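Local structure of cell division protein SepF (Methanobrevibacter smithii, 7AL1) at residues A[41-46]-A[59-64]; A[72-75]-A[81-84]; A[85-88]-A[92-95]. The protein probably anchors the division protein FtsZ to the archaeal cell membrane, its C-terminal SepF-family part being the piece described here. All coordinates share one frame; numbering follows the deposited sequence.

Followed from the N terminus, the chain makes its three contacts in series, none enclosing or crossing another. Contact 1 (41-46 with 59-64) closes a short, almost wholly helical excursion and lays helix 51-68 against strand 39-42. Contact 2 (72-75 with 81-84) closes the hairpin of strands 71-78 and 81-87, and contact 3 (85-88 with 92-95) starts at the very next residue of the second hairpin strand, folding the C-terminal strand back over it. Strand 81-87 links all three: it hydrogen-bonds to strand 39-42 on one side and to strand 71-78 on the other, and its I86 side chain packs onto L41, I61 and M64. Contacts 2 and 3 also touch the second subunit.

Contact 1: residues A[41-46]-A[59-64]; sequences LDLSFL and EKIKQM
The side chain of L41 leaves its strand with CG opposite the backbone N (chi1 -175°), while I61 leaves its helix with CG1 opposite the carbonyl carbon and runs on extended to CD1. Each branch is thereby carried across a gap of 10.5 Å between the CA atoms of L41 and I61, and the two meet tip to tip, with L41 CD2 3.8 Å from I61 CD1. The same isoleucine methyl has a looser neighbour in L43, whose CD1 lies 4.3 Å from I61 CD1. One methyl thus serves two leucines, and the contact is small, about 81 Å² in all.

Here the case illustrates two-layer alpha/beta packing, where helices cover a sheet largely through aliphatic side chains; between these two segments the contact is wholly apolar. Helices 51-68 and 22-33 both cover this face, for L41 also touches V28 of the latter and I86 of the adjoining strand, and L43 packs on F54 and A57 one or two turns before I61.

The chain turns out of the strand just beyond D42 by means of an Asx turn. D42 OD1 accepts from S44 N at 3.0 Å with an N-H...O angle of 157°, the donor standing above the carboxylate, 46° out of its plane. The turn thus leads directly into helix 44-49, with L43 at its N-cap position and its side chain directed toward I61. D42 OD1 is gripped further by the backbone N of N82. S44 OG lies 2.8 Å from D42 OD1 and within hydrogen-bonding distance of D80 O, and R18 NE bonds to it as well; this polar network lies away from the helix 51-68 side, where D42 also touches L83.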
loop_
_atom_site.group_PDB
_atom_site.type_symbol
_atom_site.label_atom_id
_atom_site.label_comp_id
_atom_site.label_asym_id
_atom_site.label_seq_id
_atom_site.Cartn_x
_atom_site.Cartn_y
_atom_site.Cartn_z
ATOM N N LEU A 41 -4.574 0.848 -5.435
ATOM C CA LEU A 41 -5.752 1.197 -6.196
ATOM C C LEU A 41 -6.867 1.528 -5.213
ATOM O O LEU A 41 -7.150 0.730 -4.312
ATOM C CB LEU A 41 -6.137 -0.075 -6.985
ATOM C CG LEU A 41 -7.273 -0.024 -7.971
ATOM C CD1 LEU A 41 -6.994 0.981 -9.018
ATOM C CD2 LEU A 41 -7.431 -1.389 -8.610
ATOM N N ASP A 42 -7.532 2.673 -5.398
ATOM C CA ASP A 42 -8.691 3.053 -4.601
ATOM C C ASP A 42 -9.923 2.946 -5.507
ATOM O O ASP A 42 -10.100 3.770 -6.404
ATOM C CB ASP A 42 -8.566 4.470 -4.039
ATOM C CG ASP A 42 -9.761 4.883 -3.237
ATOM O OD1 ASP A 42 -10.694 4.096 -3.052
ATOM O OD2 ASP A 42 -9.785 6.069 -2.771
ATOM N N LEU A 43 -10.753 1.923 -5.299
ATOM C CA LEU A 43 -11.925 1.676 -6.124
ATOM C C LEU A 43 -13.180 2.376 -5.642
ATOM O O LEU A 43 -14.269 2.120 -6.173
ATOM C CB LEU A 43 -12.198 0.164 -6.205
ATOM C CG LEU A 43 -11.159 -0.606 -7.023
ATOM C CD1 LEU A 43 -11.547 -2.073 -7.080
ATOM C CD2 LEU A 43 -11.103 -0.064 -8.439
ATOM N N SER A 44 -13.067 3.278 -4.676
ATOM C CA SER A 44 -14.259 3.837 -4.051
ATOM C C SER A 44 -15.075 4.699 -5.003
ATOM O O SER A 44 -16.300 4.748 -4.875
ATOM C CB SER A 44 -13.886 4.652 -2.802
ATOM O OG SER A 44 -13.024 5.735 -3.107
ATOM N N PHE A 45 -14.433 5.426 -5.916
ATOM C CA PHE A 45 -15.235 6.242 -6.816
ATOM C C PHE A 45 -16.058 5.355 -7.748
ATOM O O PHE A 45 -17.260 5.591 -7.948
ATOM C CB PHE A 45 -14.340 7.181 -7.623
ATOM C CG PHE A 45 -15.098 8.023 -8.624
ATOM C CD1 PHE A 45 -15.422 7.548 -9.873
ATOM C CD2 PHE A 45 -15.486 9.308 -8.297
ATOM C CE1 PHE A 45 -16.097 8.344 -10.790
ATOM C CE2 PHE A 45 -16.171 10.092 -9.202
ATOM C CZ PHE A 45 -16.479 9.607 -10.447
ATOM N N LEU A 46 -15.421 4.346 -8.350
ATOM C CA LEU A 46 -16.165 3.425 -9.192
ATOM C C LEU A 46 -17.274 2.743 -8.400
ATOM O O LEU A 46 -18.405 2.600 -8.888
ATOM C CB LEU A 46 -15.227 2.391 -9.810
ATOM C CG LEU A 46 -14.119 2.916 -10.713
ATOM C CD1 LEU A 46 -13.323 1.758 -11.328
ATOM C CD2 LEU A 46 -14.646 3.812 -11.817
ATOM N N GLU A 59 -13.055 -7.504 -12.843
ATOM C CA GLU A 59 -12.738 -8.500 -13.864
ATOM C C GLU A 59 -11.315 -8.330 -14.368
ATOM O O GLU A 59 -10.625 -9.321 -14.639
ATOM C CB GLU A 59 -13.738 -8.414 -15.013
ATOM C CG GLU A 59 -15.137 -8.890 -14.632
ATOM C CD GLU A 59 -16.192 -8.495 -15.647
ATOM O OE1 GLU A 59 -15.833 -7.883 -16.674
ATOM O OE2 GLU A 59 -17.383 -8.798 -15.415
ATOM N N LYS A 60 -10.840 -7.085 -14.500
ATOM C CA LYS A 60 -9.468 -6.870 -14.950
ATOM C C LYS A 60 -8.475 -7.305 -13.880
ATOM O O LYS A 60 -7.399 -7.827 -14.198
ATOM C CB LYS A 60 -9.252 -5.402 -15.324
ATOM C CG LYS A 60 -10.154 -4.899 -16.442
ATOM C CD LYS A 60 -9.666 -5.253 -17.834
ATOM C CE LYS A 60 -10.531 -4.568 -18.890
ATOM N NZ LYS A 60 -9.769 -4.119 -20.087
ATOM N N ILE A 61 -8.804 -7.091 -12.604
ATOM C CA ILE A 61 -7.932 -7.581 -11.541
ATOM C C ILE A 61 -7.852 -9.105 -11.596
ATOM O O ILE A 61 -6.765 -9.685 -11.470
ATOM C CB ILE A 61 -8.402 -7.041 -10.177
ATOM C CG1 ILE A 61 -8.165 -5.525 -10.116
ATOM C CG2 ILE A 61 -7.695 -7.734 -9.034
ATOM C CD1 ILE A 61 -8.911 -4.817 -8.999
ATOM N N LYS A 62 -8.994 -9.762 -11.814
ATOM C CA LYS A 62 -9.017 -11.213 -11.954
ATOM C C LYS A 62 -8.096 -11.667 -13.075
ATOM O O LYS A 62 -7.308 -12.608 -12.907
ATOM C CB LYS A 62 -10.454 -11.625 -12.249
ATOM C CG LYS A 62 -10.682 -13.093 -12.404
ATOM C CD LYS A 62 -12.102 -13.358 -12.922
ATOM C CE LYS A 62 -13.167 -12.656 -12.098
ATOM N NZ LYS A 62 -13.013 -12.856 -10.628
ATOM N N GLN A 63 -8.164 -10.987 -14.218
ATOM C CA GLN A 63 -7.327 -11.340 -15.358
ATOM C C GLN A 63 -5.845 -11.148 -15.043
ATOM O O GLN A 63 -4.996 -11.966 -15.433
ATOM C CB GLN A 63 -7.777 -10.528 -16.576
ATOM C CG GLN A 63 -7.102 -10.897 -17.905
ATOM C CD GLN A 63 -7.791 -10.277 -19.122
ATOM O OE1 GLN A 63 -8.102 -10.967 -20.094
ATOM N NE2 GLN A 63 -8.033 -8.968 -19.065
ATOM N N MET A 64 -5.496 -10.079 -14.323
ATOM C CA MET A 64 -4.085 -9.880 -14.022
ATOM C C MET A 64 -3.557 -10.976 -13.105
ATOM O O MET A 64 -2.421 -11.433 -13.267
ATOM C CB MET A 64 -3.839 -8.518 -13.379
ATOM C CG MET A 64 -3.985 -7.336 -14.334
ATOM S SD MET A 64 -3.408 -5.751 -13.684
ATOM C CE MET A 64 -4.739 -5.498 -12.568
#

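Contact 2: residues A[72-75]-A[81-84]; sequences ALLL and KNLI
The amide of N82 meets L74 at its oxygen end, where OD1 lies 4.1 Å from L74 CD1 and the leucine and the asparagine lie roughly perpendicular; the nitrogen end is taken by E47, to whose OE1 it donates, and F54 also touches the group. The peptide of L83 is the second flat unit: its oxygen receives L75 N at 2.8 Å (N-H...O 158°), the donor tilted 19° from the carbonyl plane. That oxygen is hemmed in by carbon as well, with L74 CD1 3.6 Å and L75 CB 3.4 Å from L83 O.

In this antiparallel hairpin L74 and I84 form a non-hydrogen-bonded pair, their CA atoms 4.4 Å apart. I84 CA approaches L73 O at 3.4 Å in a CA-H...O contact, and I84 CG2 packs 4.2 Å from A72 CB, next to helix 51-68. L73 and L75 touch I85 of their own chain and also L16 of the second subunit.

Chemically, the L75-L83 bond, with the neighbouring backbone bonds of L73 to I85 and L83 to S76, holds the register, while aliphatic groups gathered about L83 O probably shield it from water.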
loop_
_atom_site.group_PDB
_atom_site.type_symbol
_atom_site.label_atom_id
_atom_site.label_comp_id
_atom_site.label_asym_id
_atom_site.label_seq_id
_atom_site.Cartn_x
_atom_site.Cartn_y
_atom_site.Cartn_z
ATOM N N ALA A 72 -3.119 -9.502 -5.783
ATOM C CA ALA A 72 -4.019 -8.394 -5.472
ATOM C C ALA A 72 -4.558 -8.630 -4.082
ATOM O O ALA A 72 -5.286 -9.607 -3.876
ATOM C CB ALA A 72 -5.169 -8.298 -6.471
ATOM N N LEU A 73 -4.231 -7.750 -3.150
ATOM C CA LEU A 73 -4.514 -7.925 -1.735
ATOM C C LEU A 73 -5.324 -6.747 -1.236
ATOM O O LEU A 73 -4.903 -5.589 -1.385
ATOM C CB LEU A 73 -3.202 -8.042 -0.950
ATOM C CG LEU A 73 -3.331 -8.325 0.538
ATOM C CD1 LEU A 73 -3.843 -9.741 0.782
ATOM C CD2 LEU A 73 -1.995 -8.122 1.237
ATOM N N LEU A 74 -6.477 -7.030 -0.669
ATOM C CA LEU A 74 -7.289 -6.000 -0.064
ATOM C C LEU A 74 -6.535 -5.399 1.122
ATOM O O LEU A 74 -6.018 -6.121 1.983
ATOM C CB LEU A 74 -8.597 -6.632 0.399
ATOM C CG LEU A 74 -9.470 -5.707 1.227
ATOM C CD1 LEU A 74 -9.930 -4.511 0.449
ATOM C CD2 LEU A 74 -10.691 -6.482 1.708
ATOM N N LEU A 75 -6.487 -4.072 1.185
ATOM C CA LEU A 75 -5.881 -3.380 2.321
ATOM C C LEU A 75 -6.915 -2.843 3.299
ATOM O O LEU A 75 -6.813 -3.118 4.504
ATOM C CB LEU A 75 -4.992 -2.234 1.820
ATOM C CG LEU A 75 -3.811 -2.609 0.959
ATOM C CD1 LEU A 75 -3.028 -1.395 0.510
ATOM C CD2 LEU A 75 -2.899 -3.590 1.694
ATOM N N LYS A 81 -13.047 4.876 1.108
ATOM C CA LYS A 81 -11.901 4.311 0.420
ATOM C C LYS A 81 -12.115 2.813 0.269
ATOM O O LYS A 81 -12.701 2.147 1.112
ATOM C CB LYS A 81 -10.607 4.574 1.199
ATOM C CG LYS A 81 -10.111 6.008 1.079
ATOM C CD LYS A 81 -8.798 6.226 1.803
ATOM C CE LYS A 81 -8.470 7.707 1.875
ATOM N NZ LYS A 81 -8.655 8.347 0.544
ATOM N N ASN A 82 -11.626 2.275 -0.844
ATOM C CA ASN A 82 -11.657 0.826 -1.097
ATOM C C ASN A 82 -10.290 0.503 -1.697
ATOM O O ASN A 82 -10.101 0.556 -2.913
ATOM C CB ASN A 82 -12.809 0.458 -2.012
ATOM C CG ASN A 82 -12.961 -1.031 -2.198
ATOM O OD1 ASN A 82 -12.091 -1.812 -1.806
ATOM N ND2 ASN A 82 -14.083 -1.448 -2.814
ATOM N N LEU A 83 -9.316 0.228 -0.824
ATOM C CA LEU A 83 -7.903 0.206 -1.197
ATOM C C LEU A 83 -7.421 -1.231 -1.365
ATOM O O LEU A 83 -7.512 -2.044 -0.445
ATOM C CB LEU A 83 -7.045 0.893 -0.119
ATOM C CG LEU A 83 -7.280 2.363 0.135
ATOM C CD1 LEU A 83 -6.188 2.847 1.116
ATOM C CD2 LEU A 83 -7.273 3.172 -1.124
ATOM N N ILE A 84 -6.847 -1.503 -2.524
ATOM C CA ILE A 84 -6.251 -2.791 -2.886
ATOM C C ILE A 84 -4.843 -2.541 -3.396
ATOM O O ILE A 84 -4.607 -1.547 -4.086
ATOM C CB ILE A 84 -7.080 -3.463 -3.996
ATOM C CG1 ILE A 84 -8.525 -3.636 -3.550
ATOM C CG2 ILE A 84 -6.519 -4.805 -4.469
ATOM C CD1 ILE A 84 -9.511 -3.673 -4.706
#

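Contact 3: residues A[85-88]-A[92-95]; sequences IIAP and SLVR
The C-terminal strand 92-95 belongs to the dimer as much as to its own chain: it pairs in parallel with a strand of the second subunit, carrying the sheet across the interface. Within the chain it meets strand 81-87 through side chains, in a packing of about 153 Å², a worked case of a strand whose backbone pairs with the second subunit while its L93 side chain packs on its own.

L93 does the work. With CG opposite the carbonyl carbon (chi1 -58°) and the leucine otherwise extended, its fork is pushed toward residues 85 and 87, alternate positions that point to the same side of their strand. L93 CD1 lies 4.0 Å from I85 CG2, the two side chains running alongside one another, pointing opposite ways. A87 is met by the other part of the fork, L93 CG and CD2 both being 4.0 Å from A87 CB. Even the nearest backbones, at A87 and S92, keep their CA atoms 6.9 Å apart, too far for strand pairing.

The backbone N of L93 is instead held by the carboxylate of E71, at the start of strand 71-78, and the L93 side chain also rests on L73. I86 points away from 92-95, and its side chain packs on V32 of helix 22-33 and on I61 and M64 of helix 51-68, whereas I85 packs on I40 of its own chain and on I40 of the second subunit, and L93 on I14 of that subunit.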
loop_
_atom_site.group_PDB
_atom_site.type_symbol
_atom_site.label_atom_id
_atom_site.label_comp_id
_atom_site.label_asym_id
_atom_site.label_seq_id
_atom_site.Cartn_x
_atom_site.Cartn_y
_atom_site.Cartn_z
ATOM N N ILE A 85 -3.883 -3.376 -3.027
ATOM C CA ILE A 85 -2.578 -3.331 -3.665
ATOM C C ILE A 85 -2.453 -4.432 -4.693
ATOM O O ILE A 85 -2.723 -5.604 -4.397
ATOM C CB ILE A 85 -1.399 -3.358 -2.674
ATOM C CG1 ILE A 85 -0.092 -3.163 -3.471
ATOM C CG2 ILE A 85 -1.393 -4.594 -1.830
ATOM C CD1 ILE A 85 1.081 -2.724 -2.658
ATOM N N ILE A 86 -2.090 -4.064 -5.909
ATOM C CA ILE A 86 -1.799 -5.014 -6.971
ATOM C C ILE A 86 -0.295 -5.025 -7.184
ATOM O O ILE A 86 0.293 -4.002 -7.543
ATOM C CB ILE A 86 -2.519 -4.638 -8.276
ATOM C CG1 ILE A 86 -4.024 -4.577 -8.050
ATOM C CG2 ILE A 86 -2.151 -5.626 -9.386
ATOM C CD1 ILE A 86 -4.739 -3.866 -9.149
ATOM N N ALA A 87 0.327 -6.181 -7.014
ATOM C CA ALA A 87 1.761 -6.306 -7.152
ATOM C C ALA A 87 2.076 -7.131 -8.382
ATOM O O ALA A 87 1.532 -8.227 -8.538
ATOM C CB ALA A 87 2.344 -6.991 -5.919
ATOM N N PRO A 88 2.927 -6.645 -9.269
ATOM C CA PRO A 88 3.307 -7.431 -10.441
ATOM C C PRO A 88 4.172 -8.614 -10.050
ATOM O O PRO A 88 4.859 -8.600 -9.031
ATOM C CB PRO A 88 4.127 -6.438 -11.268
ATOM C CG PRO A 88 4.794 -5.569 -10.216
ATOM C CD PRO A 88 3.700 -5.387 -9.175
ATOM N N SER A 92 7.130 -9.234 -4.598
ATOM C CA SER A 92 6.357 -10.095 -3.721
ATOM C C SER A 92 5.815 -9.319 -2.526
ATOM O O SER A 92 6.542 -8.536 -1.907
ATOM C CB SER A 92 7.248 -11.202 -3.153
ATOM O OG SER A 92 7.803 -12.008 -4.176
ATOM N N LEU A 93 4.546 -9.548 -2.194
ATOM C CA LEU A 93 3.980 -9.105 -0.929
ATOM C C LEU A 93 4.363 -10.120 0.129
ATOM O O LEU A 93 4.282 -11.325 -0.094
ATOM C CB LEU A 93 2.464 -9.034 -1.044
ATOM C CG LEU A 93 1.969 -8.118 -2.144
ATOM C CD1 LEU A 93 0.469 -8.129 -2.177
ATOM C CD2 LEU A 93 2.468 -6.697 -1.940
ATOM N N VAL A 94 4.780 -9.641 1.292
ATOM C CA VAL A 94 5.254 -10.497 2.367
ATOM C C VAL A 94 4.638 -9.998 3.645
ATOM O O VAL A 94 4.856 -8.838 4.009
ATOM C CB VAL A 94 6.787 -10.463 2.496
ATOM C CG1 VAL A 94 7.233 -11.304 3.689
ATOM C CG2 VAL A 94 7.427 -10.962 1.220
ATOM N N ARG A 95 3.821 -10.809 4.291
ATOM C CA ARG A 95 3.149 -10.368 5.501
ATOM C C ARG A 95 3.792 -11.016 6.712
ATOM O O ARG A 95 3.934 -12.240 6.779
ATOM C CB ARG A 95 1.654 -10.655 5.477
ATOM C CG ARG A 95 0.930 -9.841 6.539
ATOM C CD ARG A 95 -0.535 -9.732 6.241
ATOM N NE ARG A 95 -1.104 -11.069 6.151
ATOM C CZ ARG A 95 -2.270 -11.341 5.587
ATOM N NH1 ARG A 95 -2.685 -12.582 5.562
ATOM N NH2 ARG A 95 -2.998 -10.368 5.053
#